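Local atomic coordinates of putative PLP-dependent aminotransferase (Bacillus cereus ATCC 10987, PDB entry 3JU7), a protein that probably binds pyridoxal phosphate and acts as an aminotransferase of the DegT/DnrJ/EryC1 family. Residues A[84-89]-A[137-142]; A[51-56]-A[176-181]; A[11-16]-A[244-249]. One frame throughout, in Å; residues are numbered along the deposited sequence.

Contact 1: residues A[84-89]-A[137-142]; sequences PSFTFP and ATFGSW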
ATOM      1  N   PRO A  84     -15.362  17.091   3.486  1.00 22.69           N
ATOM      2  CA  PRO A  84     -14.974  18.149   4.406  1.00 20.53           C
ATOM      3  C   PRO A  84     -13.503  18.521   4.261  1.00 23.11           C
ATOM      4  O   PRO A  84     -12.705  17.690   3.803  1.00 22.01           O
ATOM      5  CB  PRO A  84     -15.214  17.511   5.763  1.00 21.60           C
ATOM      6  CG  PRO A  84     -14.981  16.038   5.506  1.00 22.87           C
ATOM      7  CD  PRO A  84     -15.670  15.827   4.186  1.00 21.53           C
ATOM      8  N   SER A  85     -13.161  19.765   4.616  1.00 21.19           N
ATOM      9  CA  SER A  85     -11.770  20.190   4.791  1.00 20.36           C
ATOM     10  C   SER A  85     -11.268  19.655   6.135  1.00 21.31           C
ATOM     11  O   SER A  85     -10.096  19.251   6.289  1.00 20.59           O
ATOM     12  CB  SER A  85     -11.679  21.720   4.788  1.00 21.41           C
ATOM     13  OG  SER A  85     -10.385  22.167   5.141  1.00 19.64           O
ATOM     14  N   PHE A  86     -12.174  19.617   7.105  1.00 21.68           N
ATOM     15  CA  PHE A  86     -11.829  19.187   8.455  1.00 21.66           C
ATOM     16  C   PHE A  86     -11.714  17.663   8.482  1.00 22.67           C
ATOM     17  O   PHE A  86     -12.623  16.957   8.911  1.00 22.92           O
ATOM     18  CB  PHE A  86     -12.872  19.717   9.445  1.00 20.85           C
ATOM     19  CG  PHE A  86     -12.504  19.533  10.894  1.00 20.51           C
ATOM     20  CD1 PHE A  86     -11.656  20.428  11.527  1.00 18.56           C
ATOM     21  CD2 PHE A  86     -13.055  18.494  11.641  1.00 22.22           C
ATOM     22  CE1 PHE A  86     -11.326  20.282  12.870  1.00 18.40           C
ATOM     23  CE2 PHE A  86     -12.745  18.345  13.006  1.00 27.13           C
ATOM     24  CZ  PHE A  86     -11.866  19.241  13.615  1.00 17.30           C
ATOM     25  N   THR A  87     -10.583  17.170   7.993  1.00 22.55           N
ATOM     26  CA  THR A  87     -10.310  15.733   7.931  1.00 22.58           C
ATOM     27  C   THR A  87      -8.793  15.548   7.862  1.00 22.23           C
ATOM     28  O   THR A  87      -8.057  16.515   7.753  1.00 21.17           O
ATOM     29  CB  THR A  87     -10.998  15.057   6.708  1.00 24.42           C
ATOM     30  OG1 THR A  87     -10.841  13.632   6.777  1.00 21.42           O
ATOM     31  CG2 THR A  87     -10.397  15.596   5.376  1.00 19.87           C
ATOM     32  N   PHE A  88      -8.332  14.304   7.952  1.00 23.52           N
ATOM     33  CA  PHE A  88      -6.922  13.995   7.834  1.00 22.62           C
ATOM     34  C   PHE A  88      -6.550  14.086   6.335  1.00 23.03           C
ATOM     35  O   PHE A  88      -7.380  13.830   5.485  1.00 22.09           O
ATOM     36  CB  PHE A  88      -6.655  12.614   8.391  1.00 22.33           C
ATOM     37  CG  PHE A  88      -5.182  12.240   8.466  1.00 26.65           C
ATOM     38  CD1 PHE A  88      -4.340  12.881   9.355  1.00 20.55           C
ATOM     39  CD2 PHE A  88      -4.682  11.171   7.743  1.00 25.63           C
ATOM     40  CE1 PHE A  88      -3.015  12.551   9.440  1.00 28.36           C
ATOM     41  CE2 PHE A  88      -3.363  10.828   7.847  1.00 34.15           C
ATOM     42  CZ  PHE A  88      -2.523  11.531   8.707  1.00 28.54           C
ATOM     43  N   PRO A  89      -5.305  14.488   6.012  1.00 24.23           N
ATOM     44  CA  PRO A  89      -4.989  14.669   4.582  1.00 23.72           C
ATOM     45  C   PRO A  89      -5.079  13.430   3.686  1.00 22.39           C
ATOM     46  O   PRO A  89      -5.164  13.586   2.482  1.00 22.48           O
ATOM     47  CB  PRO A  89      -3.577  15.255   4.614  1.00 25.17           C
ATOM     48  CG  PRO A  89      -3.542  16.068   5.888  1.00 20.61           C
ATOM     49  CD  PRO A  89      -4.337  15.201   6.872  1.00 24.69           C
ATOM     50  N   ALA A 137     -16.368  10.375   9.210  1.00 23.05           N
ATOM     51  CA  ALA A 137     -17.077  10.171  10.470  1.00 22.35           C
ATOM     52  C   ALA A 137     -16.157  10.682  11.592  1.00 24.68           C
ATOM     53  O   ALA A 137     -15.536   9.915  12.352  1.00 25.44           O
ATOM     54  CB  ALA A 137     -17.442   8.707  10.647  1.00 21.13           C
ATOM     55  N   THR A 138     -16.098  12.004  11.674  1.00 22.19           N
ATOM     56  CA  THR A 138     -15.126  12.730  12.487  1.00 24.22           C
ATOM     57  C   THR A 138     -14.900  12.137  13.864  1.00 23.43           C
ATOM     58  O   THR A 138     -15.855  11.928  14.630  1.00 23.40           O
ATOM     59  CB  THR A 138     -15.576  14.214  12.645  1.00 24.52           C
ATOM     60  OG1 THR A 138     -15.841  14.733  11.349  1.00 21.58           O
ATOM     61  CG2 THR A 138     -14.541  15.065  13.375  1.00 19.16           C
ATOM     62  N   PHE A 139     -13.623  11.866  14.126  1.00 21.81           N
ATOM     63  CA  PHE A 139     -13.108  11.388  15.421  1.00 21.61           C
ATOM     64  C   PHE A 139     -13.741  10.071  15.900  1.00 21.90           C
ATOM     65  O   PHE A 139     -13.935   9.855  17.093  1.00 21.64           O
ATOM     66  CB  PHE A 139     -13.200  12.487  16.474  1.00 20.33           C
ATOM     67  CG  PHE A 139     -12.528  13.827  16.073  1.00 24.16           C
ATOM     68  CD1 PHE A 139     -11.320  13.866  15.427  1.00 18.80           C
ATOM     69  CD2 PHE A 139     -13.098  15.031  16.442  1.00 24.70           C
ATOM     70  CE1 PHE A 139     -10.704  15.071  15.117  1.00 30.18           C
ATOM     71  CE2 PHE A 139     -12.495  16.225  16.148  1.00 27.98           C
ATOM     72  CZ  PHE A 139     -11.292  16.247  15.478  1.00 26.74           C
ATOM     73  N   GLY A 140     -14.044   9.185  14.957  1.00 21.70           N
ATOM     74  CA  GLY A 140     -14.512   7.820  15.290  1.00 21.53           C
ATOM     75  C   GLY A 140     -15.904   7.841  15.886  1.00 22.25           C
ATOM     76  O   GLY A 140     -16.226   7.104  16.787  1.00 26.41           O
ATOM     77  N   SER A 141     -16.760   8.690  15.354  1.00 24.43           N
ATOM     78  CA  SER A 141     -18.037   8.940  15.974  1.00 24.50           C
ATOM     79  C   SER A 141     -19.150   8.432  15.097  1.00 23.99           C
ATOM     80  O   SER A 141     -18.932   7.982  13.954  1.00 23.78           O
ATOM     81  CB  SER A 141     -18.193  10.444  16.230  1.00 25.31           C
ATOM     82  OG  SER A 141     -18.237  11.146  15.015  1.00 27.56           O
ATOM     83  N   TRP A 142     -20.352   8.527  15.634  1.00 23.50           N
ATOM     84  CA  TRP A 142     -21.503   7.984  14.976  1.00 23.97           C
ATOM     85  C   TRP A 142     -22.174   9.013  14.091  1.00 22.65           C
ATOM     86  O   TRP A 142     -23.157   9.631  14.473  1.00 22.96           O
ATOM     87  CB  TRP A 142     -22.455   7.471  16.026  1.00 24.07           C
ATOM     88  CG  TRP A 142     -23.468   6.571  15.525  1.00 26.99           C
ATOM     89  CD1 TRP A 142     -24.730   6.895  15.128  1.00 24.62           C
ATOM     90  CD2 TRP A 142     -23.355   5.150  15.427  1.00 28.45           C
ATOM     91  NE1 TRP A 142     -25.406   5.761  14.781  1.00 26.20           N
ATOM     92  CE2 TRP A 142     -24.591   4.673  14.944  1.00 25.30           C
ATOM     93  CE3 TRP A 142     -22.330   4.234  15.708  1.00 21.91           C
ATOM     94  CZ2 TRP A 142     -24.828   3.321  14.700  1.00 24.27           C
ATOM     95  CZ3 TRP A 142     -22.554   2.893  15.468  1.00 23.61           C
ATOM     96  CH2 TRP A 142     -23.802   2.439  14.960  1.00 20.89           C
TER
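The rings of F86 and F139 meet in the buried interior, with CE2 of F86 3.6 Å from CZ of F139. Their centroids are 5.6 Å apart and the planes are inclined by 80°, an oblique pairing in which the two side chains run at about a right angle to one another. The methyl of T138 joins them: CG2 of T138 sits 3.8 Å from CE2 of F86, at the edge of that ring and near its plane, while also lying over one face of the F139 ring, offset toward the rim. The methyl thus packs into the angle where the two rings meet, and the contact is wholly apolar. With chi1 of F86 at -170°, the ring swings away from the backbone N and toward T138 and F139. F86 is itself the centre of an inverse gamma turn; F319 meets its ring edge-to-face, and T340 and I343 of helix 338-346 also pack on it. Within 137-142, T138 is held by its polar atoms. OG1 bonds to the carbonyl O of W112, and O receives Q281 NE2. The backbone N of F139 bonds to the hydroxyl of Y136. Both segments are loops that lead from a strand (80-84 and 130-133) into a helix (90-97 and 146-153), a strand-to-helix succession characteristic of the large alpha/beta domain of PLP-dependent aminotransferases.

Contact 2: residues A[51-56]-A[176-181]; sequences QNRGAV and GQDFSG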
ATOM      1  N   GLN A  51     -23.029  -8.793  11.489  1.00 25.04           N
ATOM      2  CA  GLN A  51     -24.182  -9.674  11.528  1.00 27.51           C
ATOM      3  C   GLN A  51     -24.275 -10.481  10.252  1.00 26.70           C
ATOM      4  O   GLN A  51     -25.373 -10.788   9.804  1.00 24.66           O
ATOM      5  CB  GLN A  51     -25.474  -8.868  11.772  1.00 29.32           C
ATOM      6  CG  GLN A  51     -25.530  -8.160  13.136  1.00 34.31           C
ATOM      7  CD  GLN A  51     -26.696  -7.164  13.244  1.00 44.64           C
ATOM      8  OE1 GLN A  51     -27.808  -7.444  12.805  1.00 49.74           O
ATOM      9  NE2 GLN A  51     -26.437  -5.997  13.828  1.00 43.79           N
ATOM     10  N   ASN A  52     -23.121 -10.820   9.663  1.00 24.88           N
ATOM     11  CA  ASN A  52     -23.090 -11.596   8.437  1.00 23.45           C
ATOM     12  C   ASN A  52     -23.980 -11.046   7.338  1.00 25.07           C
ATOM     13  O   ASN A  52     -24.605 -11.814   6.583  1.00 25.03           O
ATOM     14  CB  ASN A  52     -23.494 -13.068   8.728  1.00 25.15           C
ATOM     15  CG  ASN A  52     -22.368 -13.864   9.353  1.00 24.54           C
ATOM     16  OD1 ASN A  52     -21.214 -13.807   8.904  1.00 32.42           O
ATOM     17  ND2 ASN A  52     -22.680 -14.575  10.400  1.00 31.73           N
ATOM     18  N   ARG A  53     -24.058  -9.718   7.254  1.00 22.35           N
ATOM     19  CA  ARG A  53     -24.756  -9.058   6.189  1.00 21.89           C
ATOM     20  C   ARG A  53     -23.769  -8.058   5.571  1.00 23.66           C
ATOM     21  O   ARG A  53     -23.210  -7.193   6.278  1.00 19.71           O
ATOM     22  CB  ARG A  53     -25.981  -8.312   6.716  1.00 24.26           C
ATOM     23  CG  ARG A  53     -26.987  -9.149   7.444  1.00 27.20           C
ATOM     24  CD  ARG A  53     -28.378  -8.473   7.419  1.00 32.99           C
ATOM     25  NE  ARG A  53     -28.366  -7.153   8.053  1.00 35.89           N
ATOM     26  CZ  ARG A  53     -28.443  -6.946   9.370  1.00 43.71           C
ATOM     27  NH1 ARG A  53     -28.525  -7.971  10.229  1.00 39.80           N
ATOM     28  NH2 ARG A  53     -28.435  -5.708   9.842  1.00 44.18           N
ATOM     29  N   GLY A  54     -23.601  -8.180   4.258  1.00 22.35           N
ATOM     30  CA  GLY A  54     -22.595  -7.446   3.522  1.00 24.14           C
ATOM     31  C   GLY A  54     -21.308  -8.265   3.416  1.00 24.15           C
ATOM     32  O   GLY A  54     -21.305  -9.499   3.590  1.00 25.01           O
ATOM     33  N   ALA A  55     -20.219  -7.560   3.144  1.00 21.23           N
ATOM     34  CA  ALA A  55     -18.936  -8.176   2.909  1.00 21.50           C
ATOM     35  C   ALA A  55     -17.837  -7.190   3.241  1.00 22.99           C
ATOM     36  O   ALA A  55     -18.015  -5.961   3.140  1.00 21.96           O
ATOM     37  CB  ALA A  55     -18.810  -8.624   1.452  1.00 18.27           C
ATOM     38  N   VAL A  56     -16.678  -7.736   3.591  1.00 22.92           N
ATOM     39  CA  VAL A  56     -15.521  -6.915   3.858  1.00 21.19           C
ATOM     40  C   VAL A  56     -14.301  -7.396   3.065  1.00 24.22           C
ATOM     41  O   VAL A  56     -14.189  -8.595   2.662  1.00 22.42           O
ATOM     42  CB  VAL A  56     -15.143  -6.929   5.373  1.00 21.50           C
ATOM     43  CG1 VAL A  56     -16.294  -6.357   6.273  1.00 18.48           C
ATOM     44  CG2 VAL A  56     -14.744  -8.326   5.776  1.00 20.52           C
ATOM     45  N   GLY A 176     -21.755   1.623  10.276  1.00 24.75           N
ATOM     46  CA  GLY A 176     -21.761   1.388   8.832  1.00 25.64           C
ATOM     47  C   GLY A 176     -22.641   0.239   8.338  1.00 25.00           C
ATOM     48  O   GLY A 176     -22.770   0.012   7.126  1.00 26.58           O
ATOM     49  N   GLN A 177     -23.241  -0.480   9.279  1.00 24.62           N
ATOM     50  CA  GLN A 177     -24.001  -1.703   8.979  1.00 22.65           C
ATOM     51  C   GLN A 177     -24.992  -1.452   7.850  1.00 23.47           C
ATOM     52  O   GLN A 177     -25.716  -0.442   7.877  1.00 25.28           O
ATOM     53  CB  GLN A 177     -24.722  -2.181  10.239  1.00 21.28           C
ATOM     54  CG  GLN A 177     -25.593  -3.470  10.077  1.00 20.55           C
ATOM     55  CD  GLN A 177     -24.737  -4.705   9.860  1.00 24.74           C
ATOM     56  OE1 GLN A 177     -23.905  -5.039  10.713  1.00 23.35           O
ATOM     57  NE2 GLN A 177     -24.889  -5.360   8.697  1.00 18.30           N
ATOM     58  N   ASP A 178     -24.994  -2.344   6.859  1.00 20.89           N
ATOM     59  CA  ASP A 178     -25.953  -2.328   5.765  1.00 20.58           C
ATOM     60  C   ASP A 178     -25.832  -1.118   4.839  1.00 21.41           C
ATOM     61  O   ASP A 178     -26.679  -0.924   3.997  1.00 23.03           O
ATOM     62  CB  ASP A 178     -27.412  -2.444   6.279  1.00 19.66           C
ATOM     63  CG  ASP A 178     -27.691  -3.780   6.988  1.00 27.93           C
ATOM     64  OD1 ASP A 178     -26.873  -4.702   6.867  1.00 25.13           O
ATOM     65  OD2 ASP A 178     -28.723  -3.906   7.693  1.00 24.57           O
ATOM     66  N   PHE A 179     -24.793  -0.304   4.967  1.00 23.59           N
ATOM     67  CA  PHE A 179     -24.658   0.844   4.076  1.00 22.13           C
ATOM     68  C   PHE A 179     -24.411   0.373   2.632  1.00 24.34           C
ATOM     69  O   PHE A 179     -23.591  -0.547   2.375  1.00 24.42           O
ATOM     70  CB  PHE A 179     -23.527   1.705   4.546  1.00 22.01           C
ATOM     71  CG  PHE A 179     -23.347   2.985   3.775  1.00 19.74           C
ATOM     72  CD1 PHE A 179     -24.358   3.947   3.737  1.00 19.73           C
ATOM     73  CD2 PHE A 179     -22.142   3.256   3.170  1.00 21.16           C
ATOM     74  CE1 PHE A 179     -24.180   5.163   3.082  1.00 27.82           C
ATOM     75  CE2 PHE A 179     -21.912   4.488   2.527  1.00 26.54           C
ATOM     76  CZ  PHE A 179     -22.934   5.437   2.465  1.00 25.61           C
ATOM     77  N   SER A 180     -25.120   1.005   1.696  1.00 21.41           N
ATOM     78  CA  SER A 180     -24.991   0.668   0.287  1.00 24.14           C
ATOM     79  C   SER A 180     -23.672   1.070  -0.322  1.00 24.68           C
ATOM     80  O   SER A 180     -23.218   0.421  -1.245  1.00 24.92           O
ATOM     81  CB  SER A 180     -26.078   1.358  -0.505  1.00 24.51           C
ATOM     82  OG  SER A 180     -27.305   0.836  -0.102  1.00 33.82           O
ATOM     83  N   GLY A 181     -23.103   2.179   0.145  1.00 21.86           N
ATOM     84  CA  GLY A 181     -21.812   2.627  -0.348  1.00 22.31           C
ATOM     85  C   GLY A 181     -20.693   1.811   0.260  1.00 23.02           C
ATOM     86  O   GLY A 181     -20.868   0.634   0.606  1.00 19.25           O
TER
HETATM   87  O   HOH W   1     -23.833  -4.623  13.344  1.00 23.70           O
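R53 reaches across to D178 and Q177, starting with CB, which lies 3.7 Å from NE2 of Q177. Beyond it the chain folds back at chi3 (-60°), bringing NE within 3.1 Å of OD1 of D178, on that oxygen's syn lone pair. NH2 makes the shorter, straighter bond, 2.8 Å to OD2 of D178 with an N-H...O angle of 158°, close to the guanidinium plane. The salt bridge is therefore a side-on grip, one nitrogen to each carboxylate oxygen, although the two planes are turned 57° apart. At the remaining nitrogen, NH1 donates to OE1 of Q51 at 2.7 Å, so neighbours on two sides restrain the rotation of the group. G176 to F179 form a type II beta turn, with Q177 and D178 at its corners and the F179 N to G176 O bond closing it; the turn leads from strand 173-174 toward strand 182-186, while R53 lies two residues before strand 55-59 of the same mixed sheet as 182-186. NE2 of Q177 bonds almost straight to OD1 of D178 at 2.8 Å, from above the carboxylate plane, and also to O of F50. NE2 of Q177 also lies over one face of the guanidinium. A water bridges Q51 and Q177, accepting from NE2 of Q51 and donating to OE1 of Q177 at 2.7 Å. The hydroxyl of Y202, on strand 199-203, bonds to both R53 O and D178 N.

Contact 3: residues A[11-16]-A[244-249]; sequences STVPVI and IATMKK
V13 pushes its two methyls against the last turn of helix 237-248, overlapping A245, T246 and K249. CG2 of V13 meets CB of A245 at 3.7 Å and passes OG1 of T246 at 3.9 Å, whereas CG1 of V13 rests against CG of K249 at 3.8 Å. With chi1 at -59°, CG1 stands anti to the carbonyl carbon and CG2 lies between it and the backbone N, a rotation that sets CG2 against A245 and CG1 against K249. K249 contributes only the start of its side chain: bends at chi2 and chi3 carry NZ off, leaving CB and CG alongside CG1 of V13. V13 and T246 have the nearest CA atoms across the contact, 6.2 Å apart. Here the N-terminal arm, still an irregular loop before helix 19-28, lies across the junction of helices 237-248 and 250-270, where K249 is both the first residue to leave the one helix and the N-cap position of the next. Water supplies the polar link: it accepts from N of V13 at 2.8 Å and donates to OG1 of T246 at 2.7 Å. That hydroxyl also bonds to O of I242, one turn back in the helix, so the water is tied to a threonine already fixed to its own backbone. T12 OG1 bonds to the hydroxyl of Y238 of the second subunit, V15 N bonds to OD2 of D26 of that subunit, and the V15 side chain packs on its L22. K248 NZ, on the same helix end, bonds back to O of E17, just beyond the arm.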
ATOM      1  N   SER A  11      -0.123   0.521  21.760  1.00 25.24           N
ATOM      2  CA  SER A  11       0.140  -0.815  22.258  1.00 26.69           C
ATOM      3  C   SER A  11      -0.656  -1.851  21.463  1.00 25.78           C
ATOM      4  O   SER A  11      -1.816  -2.075  21.734  1.00 28.86           O
ATOM      5  CB  SER A  11      -0.210  -0.929  23.737  1.00 27.66           C
ATOM      6  OG  SER A  11       0.596  -0.065  24.514  1.00 36.46           O
ATOM      7  N   THR A  12      -0.025  -2.492  20.484  1.00 23.94           N
ATOM      8  CA  THR A  12      -0.673  -3.556  19.737  1.00 23.11           C
ATOM      9  C   THR A  12      -0.613  -4.814  20.605  1.00 22.79           C
ATOM     10  O   THR A  12       0.179  -4.894  21.543  1.00 25.40           O
ATOM     11  CB  THR A  12       0.030  -3.813  18.381  1.00 24.31           C
ATOM     12  OG1 THR A  12       1.347  -4.302  18.645  1.00 32.78           O
ATOM     13  CG2 THR A  12       0.131  -2.520  17.518  1.00 16.98           C
ATOM     14  N   VAL A  13      -1.420  -5.814  20.321  1.00 21.82           N
ATOM     15  CA  VAL A  13      -1.286  -7.049  21.085  1.00 23.49           C
ATOM     16  C   VAL A  13       0.138  -7.658  20.978  1.00 24.16           C
ATOM     17  O   VAL A  13       0.748  -7.654  19.921  1.00 26.12           O
ATOM     18  CB  VAL A  13      -2.354  -8.066  20.721  1.00 23.16           C
ATOM     19  CG1 VAL A  13      -3.695  -7.440  20.986  1.00 19.14           C
ATOM     20  CG2 VAL A  13      -2.222  -8.499  19.288  1.00 22.15           C
ATOM     21  N   PRO A  14       0.680  -8.136  22.096  1.00 22.72           N
ATOM     22  CA  PRO A  14       2.014  -8.697  22.107  1.00 23.28           C
ATOM     23  C   PRO A  14       2.146  -9.971  21.292  1.00 22.06           C
ATOM     24  O   PRO A  14       1.161 -10.671  21.105  1.00 19.73           O
ATOM     25  CB  PRO A  14       2.241  -9.041  23.596  1.00 23.03           C
ATOM     26  CG  PRO A  14       1.123  -8.498  24.316  1.00 22.09           C
ATOM     27  CD  PRO A  14       0.015  -8.277  23.398  1.00 20.87           C
ATOM     28  N   VAL A  15       3.374 -10.310  20.900  1.00 22.96           N
ATOM     29  CA  VAL A  15       3.592 -11.468  20.025  1.00 21.49           C
ATOM     30  C   VAL A  15       2.981 -12.793  20.567  1.00 18.84           C
ATOM     31  O   VAL A  15       2.453 -13.584  19.789  1.00 19.72           O
ATOM     32  CB  VAL A  15       5.084 -11.669  19.639  1.00 23.82           C
ATOM     33  CG1 VAL A  15       6.003 -11.801  20.906  1.00 18.97           C
ATOM     34  CG2 VAL A  15       5.209 -12.875  18.658  1.00 21.91           C
ATOM     35  N   ILE A  16       2.981 -13.015  21.871  1.00 18.20           N
ATOM     36  CA  ILE A  16       2.491 -14.325  22.372  1.00 20.08           C
ATOM     37  C   ILE A  16       1.028 -14.584  21.898  1.00 20.46           C
ATOM     38  O   ILE A  16       0.643 -15.709  21.669  1.00 17.84           O
ATOM     39  CB  ILE A  16       2.625 -14.441  23.915  1.00 19.71           C
ATOM     40  CG1 ILE A  16       2.492 -15.892  24.416  1.00 23.72           C
ATOM     41  CG2 ILE A  16       1.568 -13.589  24.626  1.00 17.84           C
ATOM     42  CD1 ILE A  16       3.680 -16.756  24.247  1.00 21.26           C
ATOM     43  N   ILE A 244      -6.435 -10.815  13.833  1.00 21.41           N
ATOM     44  CA  ILE A 244      -7.245 -11.827  14.538  1.00 21.25           C
ATOM     45  C   ILE A 244      -7.051 -11.776  16.055  1.00 22.63           C
ATOM     46  O   ILE A 244      -8.005 -11.988  16.828  1.00 26.29           O
ATOM     47  CB  ILE A 244      -6.899 -13.282  14.078  1.00 23.22           C
ATOM     48  CG1 ILE A 244      -7.473 -13.559  12.692  1.00 27.66           C
ATOM     49  CG2 ILE A 244      -7.386 -14.373  15.130  1.00 17.40           C
ATOM     50  CD1 ILE A 244      -7.013 -14.889  12.154  1.00 24.01           C
ATOM     51  N   ALA A 245      -5.807 -11.569  16.482  1.00 21.78           N
ATOM     52  CA  ALA A 245      -5.485 -11.529  17.905  1.00 24.30           C
ATOM     53  C   ALA A 245      -6.050 -10.271  18.505  1.00 22.95           C
ATOM     54  O   ALA A 245      -6.376 -10.252  19.683  1.00 24.03           O
ATOM     55  CB  ALA A 245      -3.938 -11.609  18.154  1.00 23.25           C
ATOM     56  N   THR A 246      -6.104  -9.206  17.709  1.00 21.66           N
ATOM     57  CA  THR A 246      -6.655  -7.963  18.170  1.00 26.05           C
ATOM     58  C   THR A 246      -8.173  -8.074  18.342  1.00 31.47           C
ATOM     59  O   THR A 246      -8.723  -7.411  19.214  1.00 33.67           O
ATOM     60  CB  THR A 246      -6.316  -6.822  17.229  1.00 26.99           C
ATOM     61  OG1 THR A 246      -4.897  -6.727  17.118  1.00 20.50           O
ATOM     62  CG2 THR A 246      -6.888  -5.476  17.747  1.00 23.25           C
HETATM   63  N   MSE A 247      -8.837  -8.909  17.529  1.00 31.73           N
HETATM   64  CA  MSE A 247     -10.248  -9.188  17.713  1.00 33.35           C
HETATM   65  C   MSE A 247     -10.476  -9.875  19.047  1.00 33.07           C
HETATM   66  O   MSE A 247     -11.473  -9.611  19.696  1.00 31.22           O
HETATM   67  CB  MSE A 247     -10.857 -10.088  16.604  1.00 33.55           C
HETATM   68  CG  MSE A 247     -11.087  -9.425  15.259  1.00 40.54           C
HETATM   69 SE   MSE A 247     -12.511  -8.120  15.318  0.75 45.27          SE
HETATM   70  CE  MSE A 247     -13.901  -9.406  15.699  1.00 41.84           C
ATOM     71  N   LYS A 248      -9.595 -10.776  19.455  1.00 33.80           N
ATOM     72  CA  LYS A 248      -9.855 -11.482  20.702  1.00 36.03           C
ATOM     73  C   LYS A 248      -9.653 -10.567  21.932  1.00 37.43           C
ATOM     74  O   LYS A 248     -10.324 -10.727  22.954  1.00 40.20           O
ATOM     75  CB  LYS A 248      -9.107 -12.833  20.754  1.00 36.15           C
ATOM     76  CG  LYS A 248      -7.669 -12.856  21.276  1.00 46.05           C
ATOM     77  CD  LYS A 248      -7.031 -14.305  21.249  1.00 46.64           C
ATOM     78  CE  LYS A 248      -5.454 -14.262  21.099  1.00 40.72           C
ATOM     79  NZ  LYS A 248      -4.718 -15.574  21.085  1.00 42.52           N
ATOM     80  N   LYS A 249      -8.774  -9.569  21.824  1.00 37.38           N
ATOM     81  CA  LYS A 249      -8.518  -8.650  22.946  1.00 36.07           C
ATOM     82  C   LYS A 249      -9.265  -7.333  22.789  1.00 34.17           C
ATOM     83  O   LYS A 249      -9.018  -6.367  23.544  1.00 33.87           O
ATOM     84  CB  LYS A 249      -7.018  -8.344  23.070  1.00 35.84           C
ATOM     85  CG  LYS A 249      -6.124  -9.568  23.029  1.00 41.18           C
ATOM     86  CD  LYS A 249      -6.349 -10.504  24.190  1.00 43.78           C
ATOM     87  CE  LYS A 249      -5.716  -9.997  25.460  1.00 43.84           C
ATOM     88  NZ  LYS A 249      -5.528 -11.130  26.422  1.00 43.65           N
TER
HETATM   89  O   HOH W   2      -3.396  -4.963  18.452  1.00 24.93           O

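In the fold
From the N terminus, the arm 11-16 comes first and pairs far along the chain with the end of helix 237-248, so contact 3 closes the widest loop and encloses both others. Within it, contact 2 joins the entry to strand 55-59 to the turn before strand 182-186, two strands of one mixed sheet. Contact 1 is innermost, linking the loops after strands 80-84 and 130-133. The three are strictly nested and none cross. Contact 1 lies deepest, its centre about 7 Å from that of the chain; contact 3 is about 20 Å out, at the dimer interface. The centres are 21 to 26 Å apart.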